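Local coordinates for Sso-CP2 metallo-carboxypetidase (Sulfolobus solfataricus, PDB 4MMO), which is an M20-family metallo-carboxypeptidase that binds zinc and probably removes residues from the C-terminal end of peptides, at residues A[177-182]-A[344-350]; A[353-359]-A[394-399]. All blocks are in the same frame, centred on the assembly; numbering follows the deposited sequence.

Contact 1 (A[177-182]-A[344-350]); sequences LGVKGL and EYPVRTS
Val179 and Val347 are an antiparallel hydrogen-bonded pair, their isopropyl groups side by side, with Val179 CG2 4.2 Å from Val347 CB. Val179 has CG1 anti to its carbonyl carbon (chi1 -63°), which leaves CG2 between the backbone N and the carbonyl carbon. Val347 N reaches Val179 O in the carbonyl plane, whereas Val179 N meets Val347 O with a tilt of 28°. At Leu182 and Glu344 the CB atoms pack 3.9 Å apart; the Glu344 chain bends about CB-CG (chi2 -98°) and leads its carboxylate away from Leu182. The side chains of Glu344 and Glu137, a zinc-binding residue of this protein, are about 6 Å apart. Pro346 lays its CB 3.5 Å from Gly181 N. Thr349 N bonds to Leu177 O at 2.8 Å, while its OG1 turns to Ala395 O. Arg348, the non-hydrogen-bonded partner of Gly178, bonds through NE to Asn376 OD1. The contact pairs the start of strand 178-190 with the end of strand 337-348 in the antiparallel sheet, the Val179 side chain about 10 Å from the zinc ion. Main-chain bonds do most of the joining, and two glycines permit it: a CB on Gly178 would collide with Val347 O, one on Gly181 with Glu344 O.

Contact 2 (A[353-359]-A[394-399]); sequences STVVKAM and DAVSAI
Val396 fits against one side of the helix that starts after Ser353, and the direct contacts there are apolar. Its CG1 meets Val355 CG2 at 3.9 Å, the two side chains sliding past each other, and its CB lies 3.9 Å from Val356 CG2. Met359 bends at chi2 and chi3 (65° and 74°), which curls its thioether back so that CE comes 4.0 Å from Val396 CG1 and SD 3.6 Å from Ile399 CG1, crossing the isoleucine at about a right angle. With an alanine here instead of Met359, Val396 and Ile399 would probably lose the sulfur and methyl that fill the space between them.

The polar links run through water or within the helix start. Ser353 is the N-cap: its OG accepts from Val356 N at 3.2 Å and donates to a water that donates to Ala395 O. Two more waters, held by Thr354 N and Val355 N, give weak bonds to Asp394 OD2, so the carboxylate faces the helix N terminus, where its charge is probably favourable.

Phe430 of helix 417-433 packs on Val355 and Met359, while Ile161 and Ile175, from strands 159-161 and 174-176, touch both Met359 and Val396, sealing the helix onto the mixed sheet's edge.

Overall arrangement
From the N terminus, the chain passes the zinc ligands His71, Asp104 and Glu163 before reaching 177-182. It then runs out through most of the antiparallel sheet and several helices before 344-350 returns to close contact 1 across 161 intervening residues. Only a short turn follows before helix 354-367 opens contact 2, whose loop of 34 residues carries helix 383-389 and closes at 394-399. The loops are therefore in series, neither enclosing nor crossing the other. Their centres are 14 Å apart, and they touch, Leu177 packing on Val356 and Val396. Together they join the antiparallel sheet to the mixed sheet beside the zinc site.

Contact 1 (A[177-182]-A[344-350])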
loop_
_atom_site.group_PDB
_atom_site.type_symbol
_atom_site.label_atom_id
_atom_site.label_comp_id
_atom_site.label_asym_id
_atom_site.label_seq_id
_atom_site.Cartn_x
_atom_site.Cartn_y
_atom_site.Cartn_z
ATOM N N LEU A 177 5.924 -34.373 5.258
ATOM C CA LEU A 177 5.993 -35.200 4.058
ATOM C C LEU A 177 5.679 -34.433 2.778
ATOM O O LEU A 177 5.292 -35.035 1.775
ATOM C CB LEU A 177 5.013 -36.369 4.185
ATOM C CG LEU A 177 5.093 -37.170 5.484
ATOM C CD1 LEU A 177 4.136 -38.349 5.429
ATOM C CD2 LEU A 177 6.511 -37.645 5.745
ATOM N N GLY A 178 5.836 -33.114 2.802
ATOM C CA GLY A 178 5.555 -32.327 1.616
ATOM C C GLY A 178 5.509 -30.829 1.836
ATOM O O GLY A 178 5.823 -30.332 2.914
ATOM N N VAL A 179 5.115 -30.110 0.792
ATOM C CA VAL A 179 4.977 -28.661 0.850
ATOM C C VAL A 179 3.875 -28.194 -0.088
ATOM O O VAL A 179 3.553 -28.866 -1.067
ATOM C CB VAL A 179 6.275 -27.951 0.420
ATOM C CG1 VAL A 179 7.409 -28.286 1.363
ATOM C CG2 VAL A 179 6.649 -28.332 -1.010
ATOM N N LYS A 180 3.308 -27.032 0.205
ATOM C CA LYS A 180 2.423 -26.378 -0.739
ATOM C C LYS A 180 3.272 -25.713 -1.813
ATOM O O LYS A 180 4.423 -25.348 -1.565
ATOM C CB LYS A 180 1.547 -25.346 -0.036
ATOM C CG LYS A 180 0.456 -25.956 0.833
ATOM C CD LYS A 180 -0.573 -24.912 1.220
ATOM C CE LYS A 180 -1.561 -25.439 2.243
ATOM N NZ LYS A 180 -2.570 -24.396 2.604
ATOM N N GLY A 181 2.711 -25.582 -3.010
ATOM C CA GLY A 181 3.387 -24.908 -4.099
ATOM C C GLY A 181 3.265 -23.408 -3.940
ATOM O O GLY A 181 2.683 -22.932 -2.965
ATOM N N LEU A 182 3.797 -22.660 -4.902
ATOM C CA LEU A 182 3.810 -21.211 -4.793
ATOM C C LEU A 182 3.873 -20.503 -6.140
ATOM O O LEU A 182 4.537 -20.961 -7.067
ATOM C CB LEU A 182 4.990 -20.770 -3.925
ATOM C CG LEU A 182 5.058 -19.287 -3.560
ATOM C CD1 LEU A 182 3.793 -18.825 -2.854
ATOM C CD2 LEU A 182 6.266 -19.047 -2.679
ATOM N N GLU A 344 6.771 -22.678 -7.682
ATOM C CA GLU A 344 7.131 -23.849 -6.882
ATOM C C GLU A 344 6.008 -24.870 -6.964
ATOM O O GLU A 344 4.834 -24.512 -6.930
ATOM C CB GLU A 344 7.374 -23.457 -5.422
ATOM C CG GLU A 344 8.477 -22.425 -5.212
ATOM C CD GLU A 344 9.800 -23.053 -4.813
ATOM O OE1 GLU A 344 10.250 -23.995 -5.503
ATOM O OE2 GLU A 344 10.387 -22.610 -3.800
ATOM N N TYR A 345 6.371 -26.141 -7.083
ATOM C CA TYR A 345 5.384 -27.210 -7.182
ATOM C C TYR A 345 4.979 -27.698 -5.794
ATOM O O TYR A 345 5.817 -27.773 -4.897
ATOM C CB TYR A 345 5.954 -28.390 -7.975
ATOM C CG TYR A 345 6.224 -28.095 -9.432
ATOM C CD1 TYR A 345 7.446 -27.579 -9.842
ATOM C CD2 TYR A 345 5.260 -28.339 -10.400
ATOM C CE1 TYR A 345 7.697 -27.313 -11.172
ATOM C CE2 TYR A 345 5.501 -28.071 -11.736
ATOM C CZ TYR A 345 6.721 -27.562 -12.116
ATOM O OH TYR A 345 6.968 -27.295 -13.445
ATOM N N PRO A 346 3.691 -28.040 -5.608
ATOM C CA PRO A 346 3.296 -28.714 -4.367
ATOM C C PRO A 346 3.786 -30.157 -4.365
ATOM O O PRO A 346 4.032 -30.710 -5.439
ATOM C CB PRO A 346 1.770 -28.678 -4.423
ATOM C CG PRO A 346 1.458 -28.665 -5.875
ATOM C CD PRO A 346 2.545 -27.845 -6.512
ATOM N N VAL A 347 3.919 -30.752 -3.181
ATOM C CA VAL A 347 4.465 -32.099 -3.038
ATOM C C VAL A 347 3.851 -32.802 -1.838
ATOM O O VAL A 347 3.626 -32.185 -0.798
ATOM C CB VAL A 347 5.993 -32.066 -2.813
ATOM C CG1 VAL A 347 6.546 -33.469 -2.552
ATOM C CG2 VAL A 347 6.700 -31.449 -3.991
ATOM N N ARG A 348 3.599 -34.098 -1.994
ATOM C CA ARG A 348 3.216 -34.967 -0.890
ATOM C C ARG A 348 3.790 -36.350 -1.138
ATOM O O ARG A 348 3.565 -36.934 -2.197
ATOM C CB ARG A 348 1.699 -35.056 -0.767
ATOM C CG ARG A 348 1.100 -33.977 0.092
ATOM C CD ARG A 348 -0.404 -34.079 0.133
ATOM N NE ARG A 348 -0.991 -32.878 0.715
ATOM C CZ ARG A 348 -2.197 -32.406 0.419
ATOM N NH1 ARG A 348 -2.973 -33.033 -0.458
ATOM N NH2 ARG A 348 -2.629 -31.302 1.007
ATOM N N THR A 349 4.534 -36.870 -0.167
ATOM C CA THR A 349 5.177 -38.171 -0.313
ATOM C C THR A 349 4.645 -39.155 0.720
ATOM O O THR A 349 3.927 -38.778 1.647
ATOM C CB THR A 349 6.706 -38.061 -0.175
ATOM O OG1 THR A 349 7.044 -37.677 1.161
ATOM C CG2 THR A 349 7.257 -37.039 -1.157
ATOM N N SER A 350 5.016 -40.419 0.556
ATOM C CA SER A 350 4.478 -41.492 1.380
ATOM C C SER A 350 5.090 -41.550 2.776
ATOM O O SER A 350 6.289 -41.343 2.958
ATOM C CB SER A 350 4.690 -42.837 0.686
ATOM O OG SER A 350 4.497 -43.901 1.600
#

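Contact 2 (A[353-359]-A[394-399])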
loop_
_atom_site.group_PDB
_atom_site.type_symbol
_atom_site.label_atom_id
_atom_site.label_comp_id
_atom_site.label_asym_id
_atom_site.label_seq_id
_atom_site.Cartn_x
_atom_site.Cartn_y
_atom_site.Cartn_z
ATOM N N SER A 353 7.805 -44.767 3.191
ATOM C CA SER A 353 9.160 -44.880 2.676
ATOM C C SER A 353 10.086 -45.172 3.845
ATOM O O SER A 353 9.785 -44.824 4.989
ATOM C CB SER A 353 9.588 -43.591 1.968
ATOM O OG SER A 353 9.903 -42.578 2.905
ATOM N N THR A 354 11.213 -45.811 3.560
ATOM C CA THR A 354 12.173 -46.128 4.607
ATOM C C THR A 354 12.801 -44.866 5.207
ATOM O O THR A 354 13.085 -44.822 6.409
ATOM C CB THR A 354 13.282 -47.050 4.084
ATOM O OG1 THR A 354 13.830 -46.500 2.884
ATOM C CG2 THR A 354 12.723 -48.436 3.788
ATOM N N VAL A 355 13.021 -43.842 4.386
ATOM C CA VAL A 355 13.636 -42.621 4.899
ATOM C C VAL A 355 12.704 -41.999 5.931
ATOM O O VAL A 355 13.152 -41.545 6.983
ATOM C CB VAL A 355 14.029 -41.604 3.777
ATOM C CG1 VAL A 355 12.803 -41.036 3.065
ATOM C CG2 VAL A 355 14.872 -40.476 4.363
ATOM N N VAL A 356 11.401 -42.023 5.659
ATOM C CA VAL A 356 10.436 -41.493 6.620
ATOM C C VAL A 356 10.430 -42.356 7.875
ATOM O O VAL A 356 10.462 -41.840 8.994
ATOM C CB VAL A 356 9.013 -41.405 6.027
ATOM C CG1 VAL A 356 7.989 -41.077 7.108
ATOM C CG2 VAL A 356 8.963 -40.349 4.934
ATOM N N LYS A 357 10.397 -43.670 7.681
ATOM C CA LYS A 357 10.384 -44.609 8.796
ATOM C C LYS A 357 11.601 -44.402 9.680
ATOM O O LYS A 357 11.470 -44.256 10.892
ATOM C CB LYS A 357 10.345 -46.051 8.280
ATOM C CG LYS A 357 8.959 -46.517 7.860
ATOM C CD LYS A 357 9.022 -47.812 7.063
ATOM C CE LYS A 357 7.697 -48.558 7.098
ATOM N NZ LYS A 357 7.724 -49.783 6.251
ATOM N N ALA A 358 12.782 -44.379 9.067
ATOM C CA ALA A 358 14.025 -44.145 9.799
ATOM C C ALA A 358 13.965 -42.832 10.578
ATOM O O ALA A 358 14.518 -42.714 11.670
ATOM C CB ALA A 358 15.203 -44.132 8.840
ATOM N N MET A 359 13.276 -41.850 10.014
ATOM C CA MET A 359 13.172 -40.536 10.632
ATOM C C MET A 359 12.223 -40.560 11.839
ATOM O O MET A 359 12.531 -40.010 12.895
ATOM C CB MET A 359 12.692 -39.528 9.586
ATOM C CG MET A 359 12.996 -38.091 9.909
ATOM S SD MET A 359 14.756 -37.669 9.955
ATOM C CE MET A 359 15.172 -37.657 8.216
ATOM N N ASP A 394 11.214 -40.617 -2.527
ATOM C CA ASP A 394 11.372 -40.772 -1.087
ATOM C C ASP A 394 11.988 -39.511 -0.506
ATOM O O ASP A 394 13.210 -39.392 -0.403
ATOM C CB ASP A 394 12.232 -41.998 -0.763
ATOM C CG ASP A 394 11.596 -43.301 -1.235
ATOM O OD1 ASP A 394 10.362 -43.328 -1.415
ATOM O OD2 ASP A 394 12.325 -44.296 -1.424
ATOM N N ALA A 395 11.123 -38.569 -0.141
ATOM C CA ALA A 395 11.552 -37.287 0.400
ATOM C C ALA A 395 10.820 -36.983 1.700
ATOM O O ALA A 395 9.655 -37.330 1.862
ATOM C CB ALA A 395 11.310 -36.179 -0.614
ATOM N N VAL A 396 11.521 -36.330 2.619
ATOM C CA VAL A 396 10.951 -35.934 3.900
ATOM C C VAL A 396 11.643 -34.665 4.395
ATOM O O VAL A 396 12.775 -34.376 4.005
ATOM C CB VAL A 396 11.122 -37.055 4.953
ATOM C CG1 VAL A 396 12.595 -37.356 5.181
ATOM C CG2 VAL A 396 10.434 -36.692 6.266
ATOM N N SER A 397 10.954 -33.909 5.242
ATOM C CA SER A 397 11.563 -32.781 5.928
ATOM C C SER A 397 11.483 -33.010 7.428
ATOM O O SER A 397 10.410 -32.923 8.029
ATOM C CB SER A 397 10.874 -31.472 5.555
ATOM O OG SER A 397 11.595 -30.369 6.081
ATOM N N ALA A 398 12.631 -33.310 8.024
ATOM C CA ALA A 398 12.700 -33.613 9.442
ATOM C C ALA A 398 14.117 -33.406 9.944
ATOM O O ALA A 398 15.052 -33.353 9.147
ATOM C CB ALA A 398 12.286 -35.032 9.674
ATOM N N ILE A 399 14.250 -33.370 11.268
ATOM C CA ILE A 399 15.454 -32.943 11.987
ATOM C C ILE A 399 15.453 -31.425 12.065
ATOM O O ILE A 399 15.329 -30.746 11.047
ATOM C CB ILE A 399 16.780 -33.438 11.366
ATOM C CG1 ILE A 399 16.752 -34.960 11.181
ATOM C CG2 ILE A 399 17.952 -33.033 12.253
ATOM C CD1 ILE A 399 17.905 -35.506 10.362
HETATM O O HOH W 1 8.480 -40.300 1.592
HETATM O O HOH W 2 11.486 -46.656 0.798
HETATM O O HOH W 3 13.185 -44.319 1.282
#